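Local coordinates for protein lipase (Pelosinus fermentans, PDB 5AH0) that hydrolyses ester bonds as a zinc-containing lipase of the alpha/beta-hydrolase clan, and acts on the polyester poly(butylene adipate-co-terephthalate), at residues H82-G86 against T138-S143; Y4-H10 against K107-H113; M13-E19 against I197-K201. One frame throughout, in Å; residues are numbered along the deposited sequence.

Contact 1 (H82-G86 against T138-S143); sequences HSRYG and TPSQLS. With ZN (zinc ion), chain C.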
loop_
_atom_site.group_PDB
_atom_site.type_symbol
_atom_site.label_atom_id
_atom_site.label_comp_id
_atom_site.label_asym_id
_atom_site.label_seq_id
_atom_site.Cartn_x
_atom_site.Cartn_y
_atom_site.Cartn_z
ATOM N N HIS A 82 7.040 14.505 14.751
ATOM C CA HIS A 82 7.906 14.054 13.657
ATOM C C HIS A 82 9.247 14.756 13.553
ATOM O O HIS A 82 9.628 15.548 14.396
ATOM C CB HIS A 82 7.221 14.276 12.307
ATOM C CG HIS A 82 6.333 13.161 11.865
ATOM N ND1 HIS A 82 6.394 11.898 12.404
ATOM C CD2 HIS A 82 5.352 13.130 10.932
ATOM C CE1 HIS A 82 5.493 11.130 11.813
ATOM N NE2 HIS A 82 4.845 11.856 10.920
ATOM N N SER A 83 9.956 14.402 12.489
ATOM C CA SER A 83 10.803 15.323 11.762
ATOM C C SER A 83 9.901 15.766 10.630
ATOM O O SER A 83 9.273 14.923 9.992
ATOM C CB SER A 83 12.072 14.664 11.225
ATOM O OG SER A 83 12.756 13.942 12.228
ATOM N N ARG A 84 9.776 17.067 10.403
ATOM C CA ARG A 84 8.892 17.550 9.346
ATOM C C ARG A 84 9.338 17.064 7.972
ATOM O O ARG A 84 8.524 16.668 7.142
ATOM C CB ARG A 84 8.815 19.080 9.345
ATOM C CG ARG A 84 7.891 19.613 8.263
ATOM C CD ARG A 84 8.097 21.080 7.962
ATOM N NE ARG A 84 7.418 21.448 6.725
ATOM C CZ ARG A 84 7.100 22.690 6.380
ATOM N NH1 ARG A 84 7.380 23.703 7.189
ATOM N NH2 ARG A 84 6.480 22.914 5.229
ATOM N N TYR A 85 10.646 17.107 7.746
ATOM C CA TYR A 85 11.209 16.807 6.440
ATOM C C TYR A 85 11.811 15.409 6.406
ATOM O O TYR A 85 12.485 14.993 7.350
ATOM C CB TYR A 85 12.265 17.848 6.063
ATOM C CG TYR A 85 11.706 19.217 5.726
ATOM C CD1 TYR A 85 11.150 19.471 4.475
ATOM C CD2 TYR A 85 11.755 20.265 6.648
ATOM C CE1 TYR A 85 10.647 20.724 4.151
ATOM C CE2 TYR A 85 11.251 21.521 6.334
ATOM C CZ TYR A 85 10.700 21.743 5.085
ATOM O OH TYR A 85 10.198 22.980 4.755
ATOM N N GLY A 86 11.559 14.690 5.314
ATOM C CA GLY A 86 12.066 13.340 5.139
ATOM C C GLY A 86 13.252 13.258 4.194
ATOM O O GLY A 86 14.153 14.098 4.225
ATOM N N THR A 138 1.461 27.625 8.595
ATOM C CA THR A 138 2.771 27.229 8.090
ATOM C C THR A 138 3.533 28.520 7.828
ATOM O O THR A 138 3.036 29.414 7.142
ATOM C CB THR A 138 2.670 26.331 6.805
ATOM O OG1 THR A 138 3.974 25.906 6.383
ATOM C CG2 THR A 138 1.967 27.053 5.663
ATOM N N PRO A 139 4.744 28.629 8.394
ATOM C CA PRO A 139 5.460 29.911 8.367
ATOM C C PRO A 139 5.710 30.378 6.941
ATOM O O PRO A 139 5.099 31.337 6.475
ATOM C CB PRO A 139 6.772 29.612 9.104
ATOM C CG PRO A 139 6.860 28.130 9.241
ATOM C CD PRO A 139 5.613 27.491 8.738
ATOM N N SER A 140 6.589 29.683 6.246
ATOM C CA SER A 140 6.720 29.867 4.821
ATOM C C SER A 140 7.175 28.540 4.274
ATOM O O SER A 140 7.306 27.561 5.025
ATOM C CB SER A 140 7.710 30.974 4.470
ATOM O OG SER A 140 9.026 30.624 4.850
ATOM N N GLN A 141 7.378 28.498 2.964
ATOM C CA GLN A 141 7.922 27.315 2.332
ATOM C C GLN A 141 7.028 26.099 2.606
ATOM O O GLN A 141 7.485 25.099 3.156
ATOM C CB GLN A 141 9.346 27.074 2.836
ATOM C CG GLN A 141 10.351 26.787 1.750
ATOM C CD GLN A 141 11.703 26.396 2.303
ATOM O OE1 GLN A 141 12.029 25.209 2.389
ATOM N NE2 GLN A 141 12.496 27.392 2.694
ATOM N N LEU A 142 5.746 26.212 2.263
ATOM C CA LEU A 142 4.789 25.108 2.390
ATOM C C LEU A 142 4.928 24.107 1.233
ATOM O O LEU A 142 5.216 24.504 0.101
ATOM C CB LEU A 142 3.362 25.658 2.444
ATOM C CG LEU A 142 2.198 24.668 2.447
ATOM C CD1 LEU A 142 2.090 23.965 3.796
ATOM C CD2 LEU A 142 0.893 25.354 2.085
ATOM N N SER A 143 4.717 22.816 1.508
ATOM C CA SER A 143 4.788 21.805 0.452
ATOM C C SER A 143 3.674 21.947 -0.573
ATOM O O SER A 143 2.501 22.071 -0.215
ATOM C CB SER A 143 4.737 20.392 1.016
ATOM O OG SER A 143 4.742 19.459 -0.057
HETATM ZN ZN ZN C . 3.008 11.257 10.171
#
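The chain leaving the zinc site for the antiparallel strand 85-89 reaches, through Arg84 and Tyr85, the surface loop that follows helix 132-136. Arg84 carries the contact. With CG anti to the backbone N (chi1 -179°) and the chain extended as far as NE, its guanidinium arrives beside the loop 138-143, where NH2 gives a weak, bent hydrogen bond to Gln141 O (3.2 Å, 122° at the hydrogen). Leu142 CA lies at the guanidinium edge, in its plane, 4.0 Å from Arg84 NH2. One face of the same group lies under the hydroxyl of its neighbour Tyr85, whose OH stands 3.5 Å above the guanidinium centre. The Tyr85 and Gln141 side chains cross at about a right angle, ring and amide planes 47° apart, and Tyr85 OH stays 3.7 Å from Gln141 OE1, a loose approach at the surface. The stronger polar partner of Arg84 is Asp71 of strand 68-71, in a salt bridge to NE. At the other end of 82-86, His82 NE2 binds the zinc ion at 2.1 Å; Asp56, His76 and Asp233 complete the site. Backbone bonds from Arg84 to Tyr72 and from Gly86 to Val70 tie this segment to the region of strand 68-71, while Thr138 and Pro139 touch His74 of helix 74-80 and Leu142 packs back on helix 132-136.

Contact 2 (Y4-H10 against K107-H113); sequences YPIVLVH and KIHLVAH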
loop_
_atom_site.group_PDB
_atom_site.type_symbol
_atom_site.label_atom_id
_atom_site.label_comp_id
_atom_site.label_asym_id
_atom_site.label_seq_id
_atom_site.Cartn_x
_atom_site.Cartn_y
_atom_site.Cartn_z
ATOM N N TYR A 4 -0.749 7.518 -20.383
ATOM C CA TYR A 4 -0.277 7.760 -19.031
ATOM C C TYR A 4 0.523 6.564 -18.520
ATOM O O TYR A 4 0.137 5.398 -18.727
ATOM C CB TYR A 4 -1.446 8.033 -18.093
ATOM C CG TYR A 4 -2.342 9.161 -18.530
ATOM C CD1 TYR A 4 -1.810 10.370 -19.004
ATOM C CD2 TYR A 4 -3.724 9.028 -18.463
ATOM C CE1 TYR A 4 -2.648 11.413 -19.404
ATOM C CE2 TYR A 4 -4.562 10.059 -18.856
ATOM C CZ TYR A 4 -4.025 11.246 -19.327
ATOM O OH TYR A 4 -4.883 12.249 -19.710
ATOM N N PRO A 5 1.640 6.848 -17.844
ATOM C CA PRO A 5 2.429 5.768 -17.260
ATOM C C PRO A 5 1.755 5.169 -16.037
ATOM O O PRO A 5 0.812 5.754 -15.485
ATOM C CB PRO A 5 3.738 6.457 -16.877
ATOM C CG PRO A 5 3.376 7.896 -16.709
ATOM C CD PRO A 5 2.290 8.161 -17.704
ATOM N N ILE A 6 2.252 4.004 -15.629
ATOM C CA ILE A 6 1.791 3.326 -14.431
ATOM C C ILE A 6 2.806 3.495 -13.302
ATOM O O ILE A 6 4.003 3.305 -13.514
ATOM C CB ILE A 6 1.581 1.836 -14.691
ATOM C CG1 ILE A 6 0.337 1.616 -15.547
ATOM C CG2 ILE A 6 1.482 1.094 -13.387
ATOM C CD1 ILE A 6 0.196 0.191 -16.074
ATOM N N VAL A 7 2.330 3.863 -12.113
ATOM C CA VAL A 7 3.190 3.921 -10.936
ATOM C C VAL A 7 2.752 2.868 -9.936
ATOM O O VAL A 7 1.608 2.867 -9.484
ATOM C CB VAL A 7 3.177 5.330 -10.276
ATOM C CG1 VAL A 7 3.724 5.274 -8.857
ATOM C CG2 VAL A 7 3.985 6.288 -11.103
ATOM N N LEU A 8 3.672 1.978 -9.580
ATOM C CA LEU A 8 3.345 0.833 -8.737
ATOM C C LEU A 8 3.628 1.139 -7.282
ATOM O O LEU A 8 4.696 1.651 -6.946
ATOM C CB LEU A 8 4.129 -0.395 -9.188
ATOM C CG LEU A 8 3.739 -0.976 -10.545
ATOM C CD1 LEU A 8 4.814 -1.933 -11.015
ATOM C CD2 LEU A 8 2.395 -1.689 -10.469
ATOM N N VAL A 9 2.660 0.840 -6.421
ATOM C CA VAL A 9 2.732 1.240 -5.022
ATOM C C VAL A 9 2.507 0.052 -4.093
ATOM O O VAL A 9 1.369 -0.409 -3.925
ATOM C CB VAL A 9 1.703 2.356 -4.711
ATOM C CG1 VAL A 9 1.861 2.864 -3.274
ATOM C CG2 VAL A 9 1.850 3.512 -5.694
ATOM N N HIS A 10 3.596 -0.430 -3.491
ATOM C CA HIS A 10 3.558 -1.575 -2.572
ATOM C C HIS A 10 2.734 -1.302 -1.312
ATOM O O HIS A 10 2.429 -0.147 -0.983
ATOM C CB HIS A 10 4.980 -1.991 -2.182
ATOM C CG HIS A 10 5.697 -0.979 -1.344
ATOM N ND1 HIS A 10 5.377 -0.744 -0.023
ATOM C CD2 HIS A 10 6.724 -0.145 -1.637
ATOM C CE1 HIS A 10 6.174 0.196 0.458
ATOM N NE2 HIS A 10 6.998 0.580 -0.501
ATOM N N LYS A 107 -0.900 12.921 -16.684
ATOM C CA LYS A 107 -1.455 12.179 -15.558
ATOM C C LYS A 107 -0.779 10.809 -15.424
ATOM O O LYS A 107 0.015 10.418 -16.285
ATOM C CB LYS A 107 -2.968 12.025 -15.724
ATOM C CG LYS A 107 -3.623 13.236 -16.351
ATOM C CD LYS A 107 -5.138 13.146 -16.413
ATOM C CE LYS A 107 -5.758 13.338 -15.046
ATOM N NZ LYS A 107 -7.254 13.272 -15.078
ATOM N N ILE A 108 -1.072 10.099 -14.332
ATOM C CA ILE A 108 -0.584 8.727 -14.133
ATOM C C ILE A 108 -1.716 7.801 -13.744
ATOM O O ILE A 108 -2.775 8.263 -13.309
ATOM C CB ILE A 108 0.474 8.629 -13.029
ATOM C CG1 ILE A 108 -0.125 9.060 -11.691
ATOM C CG2 ILE A 108 1.704 9.447 -13.359
ATOM C CD1 ILE A 108 0.856 9.017 -10.558
ATOM N N HIS A 109 -1.489 6.496 -13.909
ATOM C CA HIS A 109 -2.334 5.464 -13.307
ATOM C C HIS A 109 -1.666 4.940 -12.048
ATOM O O HIS A 109 -0.516 4.501 -12.100
ATOM C CB HIS A 109 -2.555 4.277 -14.243
ATOM C CG HIS A 109 -3.109 4.637 -15.582
ATOM N ND1 HIS A 109 -4.417 5.027 -15.765
ATOM C CD2 HIS A 109 -2.541 4.623 -16.811
ATOM C CE1 HIS A 109 -4.626 5.259 -17.049
ATOM N NE2 HIS A 109 -3.504 5.021 -17.705
ATOM N N LEU A 110 -2.381 4.944 -10.930
ATOM C CA LEU A 110 -1.843 4.339 -9.719
ATOM C C LEU A 110 -2.342 2.907 -9.579
ATOM O O LEU A 110 -3.547 2.655 -9.535
ATOM C CB LEU A 110 -2.201 5.172 -8.485
ATOM C CG LEU A 110 -1.352 6.441 -8.466
ATOM C CD1 LEU A 110 -1.921 7.538 -7.560
ATOM C CD2 LEU A 110 0.095 6.089 -8.095
ATOM N N VAL A 111 -1.403 1.967 -9.547
ATOM C CA VAL A 111 -1.722 0.568 -9.281
ATOM C C VAL A 111 -1.093 0.197 -7.949
ATOM O O VAL A 111 0.129 0.305 -7.762
ATOM C CB VAL A 111 -1.215 -0.380 -10.400
ATOM C CG1 VAL A 111 -1.482 -1.813 -10.043
ATOM C CG2 VAL A 111 -1.864 -0.027 -11.751
ATOM N N ALA A 112 -1.943 -0.211 -7.016
ATOM C CA ALA A 112 -1.524 -0.420 -5.651
ATOM C C ALA A 112 -1.961 -1.781 -5.144
ATOM O O ALA A 112 -3.007 -2.298 -5.529
ATOM C CB ALA A 112 -2.080 0.664 -4.761
ATOM N N HIS A 113 -1.142 -2.335 -4.264
ATOM C CA HIS A 113 -1.405 -3.600 -3.616
ATOM C C HIS A 113 -1.479 -3.357 -2.123
ATOM O O HIS A 113 -0.731 -2.542 -1.580
ATOM C CB HIS A 113 -0.301 -4.605 -3.950
ATOM C CG HIS A 113 -0.420 -5.915 -3.236
ATOM N ND1 HIS A 113 0.462 -6.306 -2.251
ATOM C CD2 HIS A 113 -1.285 -6.943 -3.388
ATOM C CE1 HIS A 113 0.140 -7.513 -1.821
ATOM N NE2 HIS A 113 -0.925 -7.919 -2.485
#
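Ile6 to Val9 pair in parallel with His109 to Ala112, in strands 6-9 and 108-113, whose axes are 4.8 Å apart and inclined by 22°, and five backbone hydrogen bonds join the two segments. His109 N to Pro5 O and Val7 N to His109 O, both 2.9 Å, are nearly straight; the series continues through Val111 N to Val7 O and Val9 N to Val111 O, and ends with His113 N to Val9 O at 3.2 Å. The middle is tightly packed on both faces of the sheet. On one, Val7 CG1 meets Leu110 CD2 at 3.8 Å, and the same Leu110 methyl also reaches Val9 CG2, with helix 116-129 lying over this face through Val120. On the other, Leu8 CD2 lies against Val111 CB at 3.8 Å and Ile6 CG2 meets Val111 CG2, under helix 370-380. The N-terminal end is more open. There the partly exposed Tyr4 and Lys107 lie alongside each other, pointing the same way: Lys107 CB sits over the centre of the phenol ring in a CH-pi contact, 3.7 Å from the centroid, and CD continues to Tyr4 OH. Tyr4 turns its ring edge toward the face of His109 in an offset edge-to-face pair, planes at 62°. With CG anti to its carbonyl carbon (chi1 -55°), the His109 ring also brings CD2 to 3.4 Å from Tyr4 O. Its two nitrogens are engaged beyond the strand pair, ND1 with Ser155 and NE2 with Asn2. This parallel pairing, its middle apolar and packed between helices 116-129 and 370-380, is characteristic of the central sheet of the alpha/beta-hydrolase fold.

Contact 3 (M13-E19 against I197-K201); sequences MGWGRNE and IYDFK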
loop_
_atom_site.group_PDB
_atom_site.type_symbol
_atom_site.label_atom_id
_atom_site.label_comp_id
_atom_site.label_asym_id
_atom_site.label_seq_id
_atom_site.Cartn_x
_atom_site.Cartn_y
_atom_site.Cartn_z
ATOM N N MET A 13 4.529 -3.670 4.705
ATOM C CA MET A 13 5.816 -4.385 4.723
ATOM C C MET A 13 6.456 -4.539 3.356
ATOM O O MET A 13 7.444 -5.263 3.208
ATOM C CB MET A 13 5.679 -5.776 5.346
ATOM C CG MET A 13 5.194 -5.800 6.783
ATOM S SD MET A 13 6.333 -4.988 7.888
ATOM C CE MET A 13 7.883 -5.828 7.566
ATOM N N GLY A 14 5.909 -3.852 2.361
ATOM C CA GLY A 14 6.485 -3.858 1.026
ATOM C C GLY A 14 7.868 -3.235 1.010
ATOM O O GLY A 14 8.212 -2.475 1.919
ATOM N N TRP A 15 8.652 -3.557 -0.022
ATOM C CA TRP A 15 10.059 -3.134 -0.138
ATOM C C TRP A 15 10.431 -2.651 -1.545
ATOM O O TRP A 15 9.783 -3.012 -2.527
ATOM C CB TRP A 15 10.986 -4.288 0.269
ATOM C CG TRP A 15 10.847 -5.490 -0.599
ATOM C CD1 TRP A 15 11.586 -5.796 -1.713
ATOM C CD2 TRP A 15 9.907 -6.560 -0.436
ATOM N NE1 TRP A 15 11.153 -6.992 -2.257
ATOM C CE2 TRP A 15 10.136 -7.486 -1.483
ATOM C CE3 TRP A 15 8.901 -6.833 0.494
ATOM C CZ2 TRP A 15 9.390 -8.656 -1.621
ATOM C CZ3 TRP A 15 8.155 -7.991 0.344
ATOM C CH2 TRP A 15 8.402 -8.884 -0.706
ATOM N N GLY A 16 11.475 -1.824 -1.637
ATOM C CA GLY A 16 11.871 -1.222 -2.899
ATOM C C GLY A 16 12.889 -2.047 -3.662
ATOM O O GLY A 16 13.469 -2.988 -3.121
ATOM N N ARG A 17 13.130 -1.668 -4.914
ATOM C CA ARG A 17 13.930 -2.465 -5.844
ATOM C C ARG A 17 15.390 -2.571 -5.414
ATOM O O ARG A 17 16.098 -3.488 -5.820
ATOM C CB ARG A 17 13.841 -1.863 -7.247
ATOM C CG ARG A 17 12.409 -1.682 -7.746
ATOM C CD ARG A 17 12.348 -0.849 -9.033
ATOM N NE ARG A 17 13.277 -1.317 -10.063
ATOM C CZ ARG A 17 13.079 -2.379 -10.849
ATOM N NH1 ARG A 17 11.980 -3.115 -10.736
ATOM N NH2 ARG A 17 13.995 -2.709 -11.751
ATOM N N ASN A 18 15.836 -1.625 -4.593
ATOM C CA ASN A 18 17.208 -1.619 -4.104
ATOM C C ASN A 18 17.340 -2.415 -2.808
ATOM O O ASN A 18 18.391 -2.423 -2.171
ATOM C CB ASN A 18 17.670 -0.185 -3.890
ATOM C CG ASN A 18 17.677 0.618 -5.178
ATOM O OD1 ASN A 18 17.969 0.085 -6.254
ATOM N ND2 ASN A 18 17.335 1.901 -5.079
ATOM N N GLU A 19 16.251 -3.072 -2.420
ATOM C CA GLU A 19 16.202 -3.894 -1.223
ATOM C C GLU A 19 15.877 -5.334 -1.583
ATOM O O GLU A 19 15.334 -5.595 -2.657
ATOM C CB GLU A 19 15.153 -3.364 -0.248
ATOM C CG GLU A 19 15.458 -2.008 0.348
ATOM C CD GLU A 19 14.252 -1.411 1.059
ATOM O OE1 GLU A 19 13.166 -1.349 0.443
ATOM O OE2 GLU A 19 14.389 -0.998 2.233
ATOM N N ILE A 197 19.057 -6.880 2.779
ATOM C CA ILE A 197 18.877 -5.443 2.684
ATOM C C ILE A 197 17.396 -5.122 2.844
ATOM O O ILE A 197 16.586 -5.389 1.957
ATOM C CB ILE A 197 19.405 -4.892 1.360
ATOM C CG1 ILE A 197 20.843 -5.373 1.142
ATOM C CG2 ILE A 197 19.312 -3.368 1.341
ATOM C CD1 ILE A 197 21.445 -4.946 -0.174
ATOM N N TYR A 198 17.042 -4.601 4.009
ATOM C CA TYR A 198 15.672 -4.219 4.298
ATOM C C TYR A 198 15.691 -3.057 5.275
ATOM O O TYR A 198 16.442 -3.071 6.247
ATOM C CB TYR A 198 14.877 -5.400 4.866
ATOM C CG TYR A 198 13.380 -5.180 4.898
ATOM C CD1 TYR A 198 12.797 -4.364 5.868
ATOM C CD2 TYR A 198 12.542 -5.793 3.967
ATOM C CE1 TYR A 198 11.412 -4.158 5.909
ATOM C CE2 TYR A 198 11.152 -5.592 3.995
ATOM C CZ TYR A 198 10.603 -4.774 4.973
ATOM O OH TYR A 198 9.249 -4.566 5.013
ATOM N N ASP A 199 14.881 -2.040 5.010
ATOM C CA ASP A 199 14.873 -0.855 5.850
ATOM C C ASP A 199 13.461 -0.387 6.190
ATOM O O ASP A 199 12.627 -0.231 5.303
ATOM C CB ASP A 199 15.635 0.276 5.172
ATOM C CG ASP A 199 15.581 1.557 5.972
ATOM O OD1 ASP A 199 15.569 1.470 7.222
ATOM O OD2 ASP A 199 15.538 2.641 5.358
ATOM N N PHE A 200 13.200 -0.122 7.468
ATOM C CA PHE A 200 11.841 0.229 7.863
ATOM C C PHE A 200 11.500 1.678 7.577
ATOM O O PHE A 200 10.323 2.062 7.616
ATOM C CB PHE A 200 11.612 -0.106 9.333
ATOM C CG PHE A 200 11.627 -1.581 9.598
ATOM C CD1 PHE A 200 10.539 -2.363 9.249
ATOM C CD2 PHE A 200 12.726 -2.188 10.180
ATOM C CE1 PHE A 200 10.546 -3.724 9.471
ATOM C CE2 PHE A 200 12.739 -3.547 10.413
ATOM C CZ PHE A 200 11.650 -4.318 10.052
ATOM N N LYS A 201 12.529 2.462 7.256
ATOM C CA LYS A 201 12.357 3.856 6.863
ATOM C C LYS A 201 11.557 4.630 7.904
ATOM O O LYS A 201 10.510 5.208 7.601
ATOM C CB LYS A 201 11.686 3.935 5.490
ATOM C CG LYS A 201 12.447 3.203 4.401
ATOM C CD LYS A 201 11.547 2.876 3.220
ATOM C CE LYS A 201 12.050 1.661 2.445
ATOM N NZ LYS A 201 10.911 0.753 2.029
#
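Two irregular segments, the loop after strand 6-9 and the one after helix 173-190, are joined by Tyr198 at one end and Glu19 at the other. Tyr198 has its ring anti to the backbone N (chi1 -167°), which sends the phenol across to Met13; OH donates to Met13 O at 2.6 Å, approaching from above the carbonyl plane. Met13 is bent at both chi2 (-63°) and chi3 (-54°). The fold in the chain returns its methyl CE toward the same phenol, 3.9 Å from Tyr198 CZ, while CE also stands at the edge of the Phe200 ring, 3.9 Å from CE1. Trp15 adds its CB, 4.0 Å from Tyr198 CE2, before its indole turns away to Leu23 and Tyr25. Glu19, extended beyond CG, divides its carboxylate between the segments. OE1 accepts a straight bond from Gly16 N at 2.7 Å, closing over the type I turn 16-19, and takes a long salt bridge from Lys201 NZ at 3.5 Å; OE2 receives a weak bond from Asp199 N at 3.0 Å. Asp199 OD1 in turn accepts from Lys201 N, an Asx turn, and its OD2 pairs with Arg87, which would offset the proximity of two carboxylates. Around the contact, helix 173-190 packs on Met13 and Phe200 through Val183, helix 215-223 adds Thr219 and Val222 to Phe200, and Pro50 touches Tyr198.

In the fold
All three contacts belong to one alpha/beta-hydrolase domain. Contact 2 forms part of the parallel central sheet; in contact 3 the segment 13-19 follows strand 6-9 closely, and contacts 2 and 3 touch where His10 packs against Trp15, their centres about 18 Å apart. Contact 1 is at the surface, its centre about 26 Å from that of contact 2 and 25 Å from that of contact 3. Along the chain the order is 4-10, 13-19, 82-86, 107-113, 138-143 and 197-201, so contact 3 spans all of contact 1, while contact 2 interlocks with both. The chain thus passes from sheet to zinc region and back before reaching 197-201, making one continuous fold.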